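Long-range contacts in hypothetical protein MG027 (Mycoplasma genitalium, PDB 1Q8C), which is of unknown function but folds like the NusB proteins, which hints at a role in binding RNA or in transcription: residues Ala20-Ile25 with Val106-Ser111; Gln57-Lys62 with Gln113-Thr118; Asp99-Ala104 with Tyr134-Glu139; Thr118-Leu123 with Thr143-Asp148. One frame throughout, in Å; residues are numbered along the deposited sequence.

Contact 1. Residues Ala20-Ile25 with Val106-Ser111; sequences AVVEFI and VLCALS
Helical segments 20-25 and 106-111 pass each other with their axes 9.4 Å apart and their N-to-C directions at 121°, more nearly antiparallel than parallel. The backbones come nearest at Val22 and Cys108, whose CA atoms lie 6.0 Å apart, a close approach that the small cysteine side chain allows. Cys108 is the centre of the contact, pointing at the facing helix and met by three aliphatic side chains of helix 14-28. Its thiol stands anti to the backbone N (chi1 178°), which carries SG toward Val21, where the CG1 methyl lies 3.9 Å from Cys108 SG. Val22 uses its other branch: CG2, placed beside its own backbone N, touches Cys108 CB at 3.8 Å and also approaches the sulfur. Ile25 reaches in with the end of its long branch, and CD1 packs against Cys108 CB at 3.9 Å and against CA of the same residue. Its short branch turns to the neighbouring leucine, Ile25 CG2 lying a looser 4.4 Å from Leu107 CD1. No hydrogen bond joins the segments. The hydroxyl of Ser111, on the facing side of segment 106-111, is tied back to its own helix, with Ser111 OG 2.5 Å from Leu107 O; that carbonyl also accepts from Ser111 N on the opposite face of its plane. Leu107 and Ser111 further touch Phe71 and Phe64 of helix 55-81. The contact is a wholly apolar, buried helix crossing close to the centre of the chain, part of the core of an all-helical NusB-like fold.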
loop_
_atom_site.group_PDB
_atom_site.type_symbol
_atom_site.label_atom_id
_atom_site.label_comp_id
_atom_site.label_asym_id
_atom_site.label_seq_id
_atom_site.Cartn_x
_atom_site.Cartn_y
_atom_site.Cartn_z
ATOM N N ALA A 20 3.641 -3.940 8.635
ATOM C CA ALA A 20 5.079 -3.987 8.385
ATOM C C ALA A 20 5.466 -3.553 6.960
ATOM O O ALA A 20 6.479 -2.897 6.765
ATOM C CB ALA A 20 5.638 -5.393 8.699
ATOM N N VAL A 21 4.662 -3.898 5.965
ATOM C CA VAL A 21 4.933 -3.488 4.592
ATOM C C VAL A 21 4.665 -1.986 4.442
ATOM O O VAL A 21 5.474 -1.235 3.881
ATOM C CB VAL A 21 4.093 -4.326 3.636
ATOM C CG1 VAL A 21 4.368 -3.942 2.207
ATOM C CG2 VAL A 21 4.423 -5.824 3.846
ATOM N N VAL A 22 3.539 -1.536 4.982
ATOM C CA VAL A 22 3.179 -0.124 4.937
ATOM C C VAL A 22 4.279 0.771 5.524
ATOM O O VAL A 22 4.676 1.783 4.933
ATOM C CB VAL A 22 1.869 0.113 5.699
ATOM C CG1 VAL A 22 1.646 1.612 5.946
ATOM C CG2 VAL A 22 0.685 -0.467 4.919
ATOM N N GLU A 23 4.770 0.408 6.696
ATOM C CA GLU A 23 5.797 1.204 7.360
ATOM C C GLU A 23 7.061 1.226 6.507
ATOM O O GLU A 23 7.706 2.256 6.380
ATOM C CB GLU A 23 6.101 0.677 8.768
ATOM C CG GLU A 23 5.899 1.681 9.895
ATOM C CD GLU A 23 6.140 3.140 9.509
ATOM O OE1 GLU A 23 7.231 3.671 9.850
ATOM O OE2 GLU A 23 5.230 3.773 8.885
ATOM N N PHE A 24 7.375 0.086 5.902
ATOM C CA PHE A 24 8.533 -0.026 5.015
ATOM C C PHE A 24 8.419 0.917 3.800
ATOM O O PHE A 24 9.314 1.723 3.529
ATOM C CB PHE A 24 8.661 -1.475 4.554
ATOM C CG PHE A 24 9.745 -1.697 3.564
ATOM C CD1 PHE A 24 11.071 -1.593 3.926
ATOM C CD2 PHE A 24 9.430 -2.034 2.252
ATOM C CE1 PHE A 24 12.082 -1.800 2.973
ATOM C CE2 PHE A 24 10.404 -2.251 1.317
ATOM C CZ PHE A 24 11.741 -2.128 1.678
ATOM N N ILE A 25 7.301 0.800 3.086
ATOM C CA ILE A 25 7.027 1.595 1.900
ATOM C C ILE A 25 7.133 3.067 2.318
ATOM O O ILE A 25 7.851 3.837 1.692
ATOM C CB ILE A 25 5.615 1.281 1.337
ATOM C CG1 ILE A 25 5.547 -0.132 0.749
ATOM C CG2 ILE A 25 5.255 2.295 0.270
ATOM C CD1 ILE A 25 4.139 -0.607 0.431
ATOM N N VAL A 106 -2.138 3.023 0.472
ATOM C CA VAL A 106 -2.753 2.743 -0.827
ATOM C C VAL A 106 -1.795 1.914 -1.721
ATOM O O VAL A 106 -2.219 0.988 -2.383
ATOM C CB VAL A 106 -3.177 4.024 -1.577
ATOM C CG1 VAL A 106 -3.620 3.677 -3.003
ATOM C CG2 VAL A 106 -4.328 4.733 -0.850
ATOM N N LEU A 107 -0.517 2.248 -1.750
ATOM C CA LEU A 107 0.430 1.466 -2.554
ATOM C C LEU A 107 0.555 0.030 -2.069
ATOM O O LEU A 107 0.856 -0.861 -2.857
ATOM C CB LEU A 107 1.804 2.121 -2.548
ATOM C CG LEU A 107 1.830 3.407 -3.365
ATOM C CD1 LEU A 107 3.033 4.235 -2.982
ATOM C CD2 LEU A 107 1.835 3.075 -4.839
ATOM N N CYS A 108 0.329 -0.209 -0.781
ATOM C CA CYS A 108 0.440 -1.569 -0.253
ATOM C C CYS A 108 -0.711 -2.411 -0.781
ATOM O O CYS A 108 -0.514 -3.551 -1.174
ATOM C CB CYS A 108 0.502 -1.573 1.284
ATOM S SG CYS A 108 0.573 -3.226 2.077
ATOM N N ALA A 109 -1.907 -1.820 -0.807
ATOM C CA ALA A 109 -3.123 -2.464 -1.301
ATOM C C ALA A 109 -3.034 -2.839 -2.786
ATOM O O ALA A 109 -3.484 -3.922 -3.200
ATOM C CB ALA A 109 -4.328 -1.534 -1.069
ATOM N N LEU A 110 -2.498 -1.912 -3.576
ATOM C CA LEU A 110 -2.211 -2.134 -4.990
ATOM C C LEU A 110 -1.185 -3.240 -5.161
ATOM O O LEU A 110 -1.316 -4.092 -6.032
ATOM C CB LEU A 110 -1.638 -0.865 -5.625
ATOM C CG LEU A 110 -2.552 0.362 -5.686
ATOM C CD1 LEU A 110 -1.853 1.585 -6.246
ATOM C CD2 LEU A 110 -3.719 0.031 -6.551
ATOM N N SER A 111 -0.152 -3.205 -4.328
ATOM C CA SER A 111 0.938 -4.169 -4.407
ATOM C C SER A 111 0.429 -5.541 -4.049
ATOM O O SER A 111 0.838 -6.518 -4.656
ATOM C CB SER A 111 2.082 -3.784 -3.462
ATOM O OG SER A 111 2.567 -2.488 -3.756
#

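Contact 2. Residues Gln57-Lys62 with Gln113-Thr118; sequences QKLIVK and QKAHNT. With NA (sodium ion), chain K.
His116 NE2 is hydrogen-bonded to the backbone O of Trp56, just ahead of segment 57-62, and the imidazole also stacks on the Trp56 ring; together these fix its rotation against helix 55-81. With CG anti to the carbonyl carbon (chi1 -63°), the ring extends over to Leu59 and Ile60. Ile60 meets it at the edge: CG1 lies near the ring plane, 3.5 Å from His116 CD2, and the two side chains cross at about a right angle. Leu59 comes in obliquely, its CD1 3.8 Å from His116 CE1 and its CB similarly close. The methyl of Ala115 points toward the partner helix and also lies over one face of the His116 ring, toward its rim. Ala115 CB rests 3.5 Å from Leu59 O and 3.9 Å from Leu59 CD1, and with so small a side chain the CA atoms of Ile60 and Ala115 approach to 5.5 Å. No hydrogen bond joins the two segments. A sodium ion sits near the other side of segment 57-62, bound by Lys58 O at 2.8 Å and by a water. Asn117, with positive phi, leads the chain out of helix 100-116. Helix 55-81 is flanked here by several partners: Ala115 and His116 pack against it from helix 100-116, Ile60 also touches Val21 of helix 14-28, and Lys58 and Val61 lean on Phe43 of helix 36-45.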
loop_
_atom_site.group_PDB
_atom_site.type_symbol
_atom_site.label_atom_id
_atom_site.label_comp_id
_atom_site.label_asym_id
_atom_site.label_seq_id
_atom_site.Cartn_x
_atom_site.Cartn_y
_atom_site.Cartn_z
ATOM N N GLN A 57 4.862 -11.460 2.614
ATOM C CA GLN A 57 5.182 -10.030 2.659
ATOM C C GLN A 57 6.219 -9.623 1.577
ATOM O O GLN A 57 6.131 -8.554 0.986
ATOM C CB GLN A 57 5.752 -9.685 4.041
ATOM C CG GLN A 57 4.756 -9.703 5.185
ATOM C CD GLN A 57 5.419 -9.551 6.527
ATOM O OE1 GLN A 57 5.195 -8.576 7.222
ATOM N NE2 GLN A 57 6.239 -10.505 6.891
ATOM N N LYS A 58 7.210 -10.482 1.371
ATOM C CA LYS A 58 8.263 -10.281 0.379
ATOM C C LYS A 58 7.708 -10.277 -1.034
ATOM O O LYS A 58 8.281 -9.639 -1.927
ATOM C CB LYS A 58 9.324 -11.404 0.502
ATOM C CG LYS A 58 10.298 -11.217 1.691
ATOM C CD LYS A 58 11.044 -12.532 2.053
ATOM C CE LYS A 58 11.856 -12.385 3.338
ATOM N NZ LYS A 58 12.750 -13.566 3.659
ATOM N N LEU A 59 6.599 -10.976 -1.247
ATOM C CA LEU A 59 5.990 -10.989 -2.586
ATOM C C LEU A 59 5.250 -9.664 -2.827
ATOM O O LEU A 59 5.225 -9.178 -3.948
ATOM C CB LEU A 59 5.042 -12.172 -2.762
ATOM C CG LEU A 59 5.095 -13.219 -3.899
ATOM C CD1 LEU A 59 3.736 -13.279 -4.619
ATOM C CD2 LEU A 59 6.279 -13.086 -4.902
ATOM N N ILE A 60 4.668 -9.085 -1.782
ATOM C CA ILE A 60 4.017 -7.764 -1.878
ATOM C C ILE A 60 5.064 -6.693 -2.217
ATOM O O ILE A 60 4.848 -5.851 -3.079
ATOM C CB ILE A 60 3.269 -7.396 -0.538
ATOM C CG1 ILE A 60 2.100 -8.351 -0.310
ATOM C CG2 ILE A 60 2.742 -5.927 -0.552
ATOM C CD1 ILE A 60 1.438 -8.273 1.079
ATOM N N VAL A 61 6.191 -6.730 -1.519
ATOM C CA VAL A 61 7.254 -5.748 -1.695
ATOM C C VAL A 61 7.912 -5.872 -3.070
ATOM O O VAL A 61 8.401 -4.901 -3.634
ATOM C CB VAL A 61 8.297 -5.905 -0.583
ATOM C CG1 VAL A 61 9.611 -5.145 -0.917
ATOM C CG2 VAL A 61 7.677 -5.444 0.734
ATOM N N LYS A 62 7.907 -7.077 -3.600
ATOM C CA LYS A 62 8.426 -7.350 -4.914
ATOM C C LYS A 62 7.501 -6.719 -5.980
ATOM O O LYS A 62 7.981 -6.087 -6.913
ATOM C CB LYS A 62 8.604 -8.872 -5.108
ATOM C CG LYS A 62 8.895 -9.341 -6.555
ATOM C CD LYS A 62 9.626 -10.702 -6.617
ATOM C CE LYS A 62 10.445 -10.875 -7.914
ATOM N NZ LYS A 62 9.664 -11.343 -9.099
ATOM N N GLN A 113 -2.839 -6.655 -4.141
ATOM C CA GLN A 113 -3.775 -7.209 -5.092
ATOM C C GLN A 113 -3.013 -7.783 -6.267
ATOM O O GLN A 113 -3.418 -8.784 -6.847
ATOM C CB GLN A 113 -4.771 -6.171 -5.571
ATOM C CG GLN A 113 -5.818 -6.816 -6.453
ATOM C CD GLN A 113 -7.052 -5.965 -6.639
ATOM O OE1 GLN A 113 -8.126 -6.336 -6.198
ATOM N NE2 GLN A 113 -6.904 -4.849 -7.318
ATOM N N LYS A 114 -1.913 -7.126 -6.621
ATOM C CA LYS A 114 -1.050 -7.578 -7.707
ATOM C C LYS A 114 -0.348 -8.898 -7.359
ATOM O O LYS A 114 -0.312 -9.815 -8.156
ATOM C CB LYS A 114 0.005 -6.494 -8.013
ATOM C CG LYS A 114 1.016 -6.863 -9.104
ATOM C CD LYS A 114 0.369 -6.862 -10.469
ATOM C CE LYS A 114 1.233 -6.176 -11.506
ATOM N NZ LYS A 114 0.957 -4.698 -11.623
ATOM N N ALA A 115 0.212 -8.998 -6.160
ATOM C CA ALA A 115 0.998 -10.183 -5.787
ATOM C C ALA A 115 0.126 -11.397 -5.428
ATOM O O ALA A 115 0.399 -12.535 -5.812
ATOM C CB ALA A 115 1.891 -9.834 -4.625
ATOM N N HIS A 116 -0.934 -11.132 -4.679
ATOM C CA HIS A 116 -1.732 -12.178 -4.060
ATOM C C HIS A 116 -3.185 -12.239 -4.529
ATOM O O HIS A 116 -3.890 -13.174 -4.199
ATOM C CB HIS A 116 -1.681 -11.989 -2.563
ATOM C CG HIS A 116 -0.310 -12.148 -1.999
ATOM N ND1 HIS A 116 0.422 -13.308 -2.147
ATOM C CD2 HIS A 116 0.471 -11.297 -1.291
ATOM C CE1 HIS A 116 1.582 -13.173 -1.533
ATOM N NE2 HIS A 116 1.635 -11.966 -0.996
ATOM N N ASN A 117 -3.621 -11.240 -5.287
ATOM C CA ASN A 117 -4.970 -11.230 -5.855
ATOM C C ASN A 117 -6.037 -11.184 -4.754
ATOM O O ASN A 117 -7.119 -11.717 -4.913
ATOM C CB ASN A 117 -5.175 -12.427 -6.797
ATOM C CG ASN A 117 -4.290 -12.352 -8.033
ATOM O OD1 ASN A 117 -3.454 -13.228 -8.276
ATOM N ND2 ASN A 117 -4.478 -11.303 -8.829
ATOM N N THR A 118 -5.702 -10.544 -3.638
ATOM C CA THR A 118 -6.624 -10.406 -2.532
ATOM C C THR A 118 -7.873 -9.689 -3.034
ATOM O O THR A 118 -7.744 -8.791 -3.845
ATOM C CB THR A 118 -5.973 -9.570 -1.435
ATOM O OG1 THR A 118 -4.779 -10.214 -0.992
ATOM C CG2 THR A 118 -6.860 -9.518 -0.213
HETATM NA NA NA K . 10.906 -8.786 -1.894
HETATM O O HOH W 1 12.561 -8.973 -0.059
#

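Contact 3. Residues Asp99-Ala104 with Tyr134-Glu139; sequences DLLTTA and YSQGAE
The Tyr134 ring carries Leu101 on one face: CD1 sits 4.0 Å from the ring centroid and 12° off its normal, a CH-pi contact over the middle of the ring. The second methyl serves the root of the tyrosine, with Leu101 CD2 3.6 Å from Tyr134 CB, and it also touches Gln136 CG at 3.7 Å. The Leu101 side chain heads away from its own backbone N, spreading both methyls toward the loop. Gln136, its chain bent at chi2, brings its amide to the start of helix 100-116, beside the Thr102 methyl and the Asp99 carboxylate; the amide and carboxylate planes are 36° apart. Asp99 is the N-cap of that helix. Its OD2 accepts from Thr102 N at 2.6 Å, nearly straight at 171°, while its backbone O accepts from Thr103 OG1 and Thr103 N on opposite faces. Across the contact, Ser135 with positive phi closes helix 120-133 in a Schellman motif, whose bonds run back to Met131 O and Asp132 O. The chemistry is therefore divided: apolar packing of Leu101 on Tyr134 joins the capped beginning of one helix to the capped end of another, while each cap bonds back to its own helix.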
loop_
_atom_site.group_PDB
_atom_site.type_symbol
_atom_site.label_atom_id
_atom_site.label_comp_id
_atom_site.label_asym_id
_atom_site.label_seq_id
_atom_site.Cartn_x
_atom_site.Cartn_y
_atom_site.Cartn_z
ATOM N N ASP A 99 -1.688 12.403 1.884
ATOM C CA ASP A 99 -0.408 12.410 2.613
ATOM C C ASP A 99 0.433 11.173 2.257
ATOM O O ASP A 99 -0.029 10.297 1.531
ATOM C CB ASP A 99 -0.635 12.571 4.132
ATOM C CG ASP A 99 -0.054 11.439 4.941
ATOM O OD1 ASP A 99 0.823 11.680 5.816
ATOM O OD2 ASP A 99 -0.421 10.271 4.749
ATOM N N LEU A 100 1.670 11.121 2.736
ATOM C CA LEU A 100 2.563 10.019 2.387
ATOM C C LEU A 100 2.291 8.714 3.122
ATOM O O LEU A 100 2.573 7.649 2.594
ATOM C CB LEU A 100 4.022 10.422 2.586
ATOM C CG LEU A 100 4.616 11.184 1.394
ATOM C CD1 LEU A 100 6.120 11.358 1.583
ATOM C CD2 LEU A 100 4.318 10.463 0.072
ATOM N N LEU A 101 1.792 8.781 4.348
ATOM C CA LEU A 101 1.381 7.567 5.033
ATOM C C LEU A 101 0.163 7.000 4.334
ATOM O O LEU A 101 0.110 5.814 4.082
ATOM C CB LEU A 101 1.083 7.823 6.511
ATOM C CG LEU A 101 0.606 6.660 7.393
ATOM C CD1 LEU A 101 1.528 5.457 7.310
ATOM C CD2 LEU A 101 0.534 7.152 8.825
ATOM N N THR A 102 -0.802 7.846 3.996
ATOM C CA THR A 102 -2.007 7.384 3.301
ATOM C C THR A 102 -1.641 6.848 1.933
ATOM O O THR A 102 -2.239 5.884 1.469
ATOM C CB THR A 102 -3.054 8.501 3.126
ATOM O OG1 THR A 102 -2.561 9.488 2.207
ATOM C CG2 THR A 102 -3.309 9.244 4.434
ATOM N N THR A 103 -0.647 7.461 1.298
ATOM C CA THR A 103 -0.126 6.950 0.032
ATOM C C THR A 103 0.495 5.556 0.246
ATOM O O THR A 103 0.252 4.654 -0.528
ATOM C CB THR A 103 0.923 7.920 -0.604
ATOM O OG1 THR A 103 0.330 9.193 -0.892
ATOM C CG2 THR A 103 1.367 7.424 -1.971
ATOM N N ALA A 104 1.274 5.381 1.312
ATOM C CA ALA A 104 1.963 4.110 1.567
ATOM C C ALA A 104 0.952 2.993 1.803
ATOM O O ALA A 104 1.158 1.854 1.385
ATOM C CB ALA A 104 2.913 4.251 2.773
ATOM N N TYR A 134 -2.832 4.002 12.721
ATOM C CA TYR A 134 -1.958 5.172 12.658
ATOM C C TYR A 134 -2.740 6.454 12.999
ATOM O O TYR A 134 -2.286 7.573 12.722
ATOM C CB TYR A 134 -1.341 5.280 11.259
ATOM C CG TYR A 134 -0.247 4.274 10.955
ATOM C CD1 TYR A 134 -0.441 3.272 10.009
ATOM C CD2 TYR A 134 0.999 4.353 11.582
ATOM C CE1 TYR A 134 0.563 2.358 9.705
ATOM C CE2 TYR A 134 2.012 3.442 11.284
ATOM C CZ TYR A 134 1.782 2.448 10.345
ATOM O OH TYR A 134 2.762 1.538 10.038
ATOM N N SER A 135 -3.904 6.279 13.619
ATOM C CA SER A 135 -4.814 7.369 13.945
ATOM C C SER A 135 -4.722 8.486 12.925
ATOM O O SER A 135 -4.433 9.633 13.265
ATOM C CB SER A 135 -4.518 7.915 15.337
ATOM O OG SER A 135 -3.255 8.560 15.360
ATOM N N GLN A 136 -4.941 8.129 11.665
ATOM C CA GLN A 136 -4.929 9.100 10.592
ATOM C C GLN A 136 -6.314 9.734 10.553
ATOM O O GLN A 136 -6.448 10.978 10.620
ATOM C CB GLN A 136 -4.547 8.440 9.274
ATOM C CG GLN A 136 -3.026 8.289 9.114
ATOM C CD GLN A 136 -2.369 9.544 8.548
ATOM O OE1 GLN A 136 -2.520 9.853 7.358
ATOM N NE2 GLN A 136 -1.644 10.268 9.399
ATOM N N GLY A 137 -7.348 8.890 10.523
ATOM C CA GLY A 137 -8.721 9.382 10.500
ATOM C C GLY A 137 -8.950 10.190 9.232
ATOM O O GLY A 137 -9.678 11.183 9.227
ATOM N N ALA A 138 -8.251 9.780 8.165
ATOM C CA ALA A 138 -8.448 10.323 6.820
ATOM C C ALA A 138 -8.925 9.151 5.955
ATOM O O ALA A 138 -8.716 9.122 4.739
ATOM C CB ALA A 138 -7.145 10.925 6.280
ATOM N N GLU A 139 -9.542 8.177 6.633
ATOM C CA GLU A 139 -10.239 7.032 6.039
ATOM C C GLU A 139 -11.044 7.399 4.781
ATOM O O GLU A 139 -11.165 6.589 3.867
ATOM C CB GLU A 139 -11.206 6.420 7.085
ATOM C CG GLU A 139 -10.604 5.412 8.092
ATOM C CD GLU A 139 -11.518 5.155 9.300
ATOM O OE1 GLU A 139 -11.525 4.025 9.855
ATOM O OE2 GLU A 139 -12.240 6.089 9.707
#

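Contact 4. Residues Thr118-Leu123 with Thr143-Asp148; sequences TDKPLL and THALLD
Lys120 lies across Asp148 and runs on to the backbone of Ala145. A first torsion of -164° sends the chain out opposite its own backbone N, and Lys120 CG meets Asp148 CB at 3.7 Å. Lys120 CD follows at 3.7 Å from Asp148 O, still beside the aspartate CB. A bend at chi3 (103°) then turns the end of the chain toward Ala145: CE passes 3.9 Å from Ala145 O, and NZ gives that same oxygen a weak hydrogen bond of 3.4 Å. The lysine thus uses its methylenes against the aspartate and its ammonium on a carbonyl, without a salt bridge between the two charged residues. One turn farther along, Leu123 also faces Asp148, its CD1 4.2 Å from Asp148 OD2. Ahead of the lysine, Asp119 stands at the N-cap position, though its side chain makes no capping bond; Asp119 OD1 accepts from the adjacent Lys120 N at 2.7 Å, a bent bond of 136° met from above the carboxylate plane, and weakly from Leu151 N. Lys120 and Leu123 join the first turn of helix 120-133 to segment 143-148, which folds back alongside it. Around them, Leu123 and Asp148 both touch Gln113 of helix 100-116, Thr143 packs on Ala109 of that helix and on Ile124 and Ala127 of helix 120-133, and Leu147 leans on Lys74 and Ile75 of helix 55-81.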
loop_
_atom_site.group_PDB
_atom_site.type_symbol
_atom_site.label_atom_id
_atom_site.label_comp_id
_atom_site.label_asym_id
_atom_site.label_seq_id
_atom_site.Cartn_x
_atom_site.Cartn_y
_atom_site.Cartn_z
ATOM N N THR A 118 -5.702 -10.544 -3.638
ATOM C CA THR A 118 -6.624 -10.406 -2.532
ATOM C C THR A 118 -7.873 -9.689 -3.034
ATOM O O THR A 118 -7.744 -8.791 -3.845
ATOM C CB THR A 118 -5.973 -9.570 -1.435
ATOM O OG1 THR A 118 -4.779 -10.214 -0.992
ATOM C CG2 THR A 118 -6.860 -9.518 -0.213
ATOM N N ASP A 119 -9.068 -10.053 -2.560
ATOM C CA ASP A 119 -10.277 -9.407 -3.066
ATOM C C ASP A 119 -10.440 -7.987 -2.530
ATOM O O ASP A 119 -9.956 -7.645 -1.460
ATOM C CB ASP A 119 -11.540 -10.230 -2.778
ATOM C CG ASP A 119 -12.687 -9.942 -3.778
ATOM O OD1 ASP A 119 -12.549 -9.043 -4.651
ATOM O OD2 ASP A 119 -13.767 -10.576 -3.761
ATOM N N LYS A 120 -11.135 -7.164 -3.306
ATOM C CA LYS A 120 -11.353 -5.764 -2.971
ATOM C C LYS A 120 -11.927 -5.476 -1.569
ATOM O O LYS A 120 -11.392 -4.619 -0.866
ATOM C CB LYS A 120 -12.227 -5.107 -4.035
ATOM C CG LYS A 120 -12.200 -3.586 -3.984
ATOM C CD LYS A 120 -12.873 -2.950 -5.211
ATOM C CE LYS A 120 -14.248 -2.430 -4.910
ATOM N NZ LYS A 120 -15.008 -2.028 -6.144
ATOM N N PRO A 121 -13.000 -6.153 -1.148
ATOM C CA PRO A 121 -13.588 -5.857 0.171
ATOM C C PRO A 121 -12.595 -6.067 1.318
ATOM O O PRO A 121 -12.510 -5.230 2.205
ATOM C CB PRO A 121 -14.771 -6.829 0.259
ATOM C CG PRO A 121 -15.061 -7.222 -1.189
ATOM C CD PRO A 121 -13.718 -7.248 -1.831
ATOM N N LEU A 122 -11.842 -7.167 1.276
ATOM C CA LEU A 122 -10.861 -7.458 2.319
ATOM C C LEU A 122 -9.761 -6.394 2.367
ATOM O O LEU A 122 -9.380 -5.970 3.454
ATOM C CB LEU A 122 -10.228 -8.856 2.139
ATOM C CG LEU A 122 -9.184 -9.266 3.189
ATOM C CD1 LEU A 122 -9.785 -9.181 4.554
ATOM C CD2 LEU A 122 -8.662 -10.677 2.967
ATOM N N LEU A 123 -9.270 -5.978 1.196
ATOM C CA LEU A 123 -8.204 -4.977 1.066
ATOM C C LEU A 123 -8.635 -3.630 1.645
ATOM O O LEU A 123 -7.897 -3.006 2.419
ATOM C CB LEU A 123 -7.807 -4.794 -0.413
ATOM C CG LEU A 123 -7.000 -5.913 -1.083
ATOM C CD1 LEU A 123 -6.950 -5.765 -2.564
ATOM C CD2 LEU A 123 -5.610 -5.918 -0.553
ATOM N N THR A 143 -9.351 2.964 -0.180
ATOM C CA THR A 143 -8.326 2.461 -1.111
ATOM C C THR A 143 -8.958 2.513 -2.463
ATOM O O THR A 143 -9.003 1.523 -3.191
ATOM C CB THR A 143 -7.950 1.043 -0.885
ATOM O OG1 THR A 143 -7.704 0.823 0.505
ATOM C CG2 THR A 143 -6.621 0.764 -1.609
ATOM N N HIS A 144 -9.487 3.671 -2.781
ATOM C CA HIS A 144 -10.189 3.823 -3.998
ATOM C C HIS A 144 -10.879 2.497 -4.381
ATOM O O HIS A 144 -10.239 1.475 -4.707
ATOM C CB HIS A 144 -9.212 4.435 -4.990
ATOM C CG HIS A 144 -8.520 5.645 -4.426
ATOM N ND1 HIS A 144 -9.175 6.839 -4.207
ATOM C CD2 HIS A 144 -7.260 5.820 -3.956
ATOM C CE1 HIS A 144 -8.334 7.710 -3.672
ATOM N NE2 HIS A 144 -7.163 7.118 -3.512
ATOM N N ALA A 145 -12.211 2.529 -4.238
ATOM C CA ALA A 145 -13.103 1.523 -4.795
ATOM C C ALA A 145 -12.886 1.599 -6.294
ATOM O O ALA A 145 -13.238 0.680 -7.026
ATOM C CB ALA A 145 -14.588 1.835 -4.433
ATOM N N LEU A 146 -12.289 2.715 -6.729
ATOM C CA LEU A 146 -11.896 2.915 -8.127
ATOM C C LEU A 146 -10.552 2.265 -8.531
ATOM O O LEU A 146 -10.436 1.801 -9.664
ATOM C CB LEU A 146 -11.885 4.413 -8.466
ATOM C CG LEU A 146 -13.290 5.022 -8.616
ATOM C CD1 LEU A 146 -13.357 6.402 -7.972
ATOM C CD2 LEU A 146 -13.748 5.089 -10.093
ATOM N N LEU A 147 -9.557 2.216 -7.636
ATOM C CA LEU A 147 -8.237 1.683 -8.007
ATOM C C LEU A 147 -8.079 0.163 -7.950
ATOM O O LEU A 147 -7.244 -0.373 -8.669
ATOM C CB LEU A 147 -7.095 2.347 -7.198
ATOM C CG LEU A 147 -6.685 3.755 -7.681
ATOM C CD1 LEU A 147 -5.655 4.407 -6.784
ATOM C CD2 LEU A 147 -6.153 3.737 -9.104
ATOM N N ASP A 148 -8.850 -0.522 -7.105
ATOM C CA ASP A 148 -8.760 -1.983 -6.983
ATOM C C ASP A 148 -9.836 -2.608 -7.853
ATOM O O ASP A 148 -10.862 -1.977 -8.121
ATOM C CB ASP A 148 -8.996 -2.444 -5.529
ATOM C CG ASP A 148 -7.831 -2.142 -4.588
ATOM O OD1 ASP A 148 -8.113 -1.770 -3.417
ATOM O OD2 ASP A 148 -6.621 -2.305 -4.896
#

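In the fold
Helix 100-116 is the common element: contacts 1, 2 and 3 all use it, contact 3 at its N-terminal end, contact 1 in the middle and contact 2 at its C-terminal end. Contact 1 lies about 3 Å from the centre of the chain, the others about 10 or 11 Å out. Contacts 2 and 3, with centres about 20 Å apart, sit on opposite sides and do not touch; contact 1 touches both, and contact 4 as well. In sequence, contacts 1, 2 and 3 cross one another; contact 4 follows contacts 1 and 2, sharing Thr118 with contact 2, but crosses contact 3. Early and late helices are thereby interwoven into one compact helical domain resembling NusB.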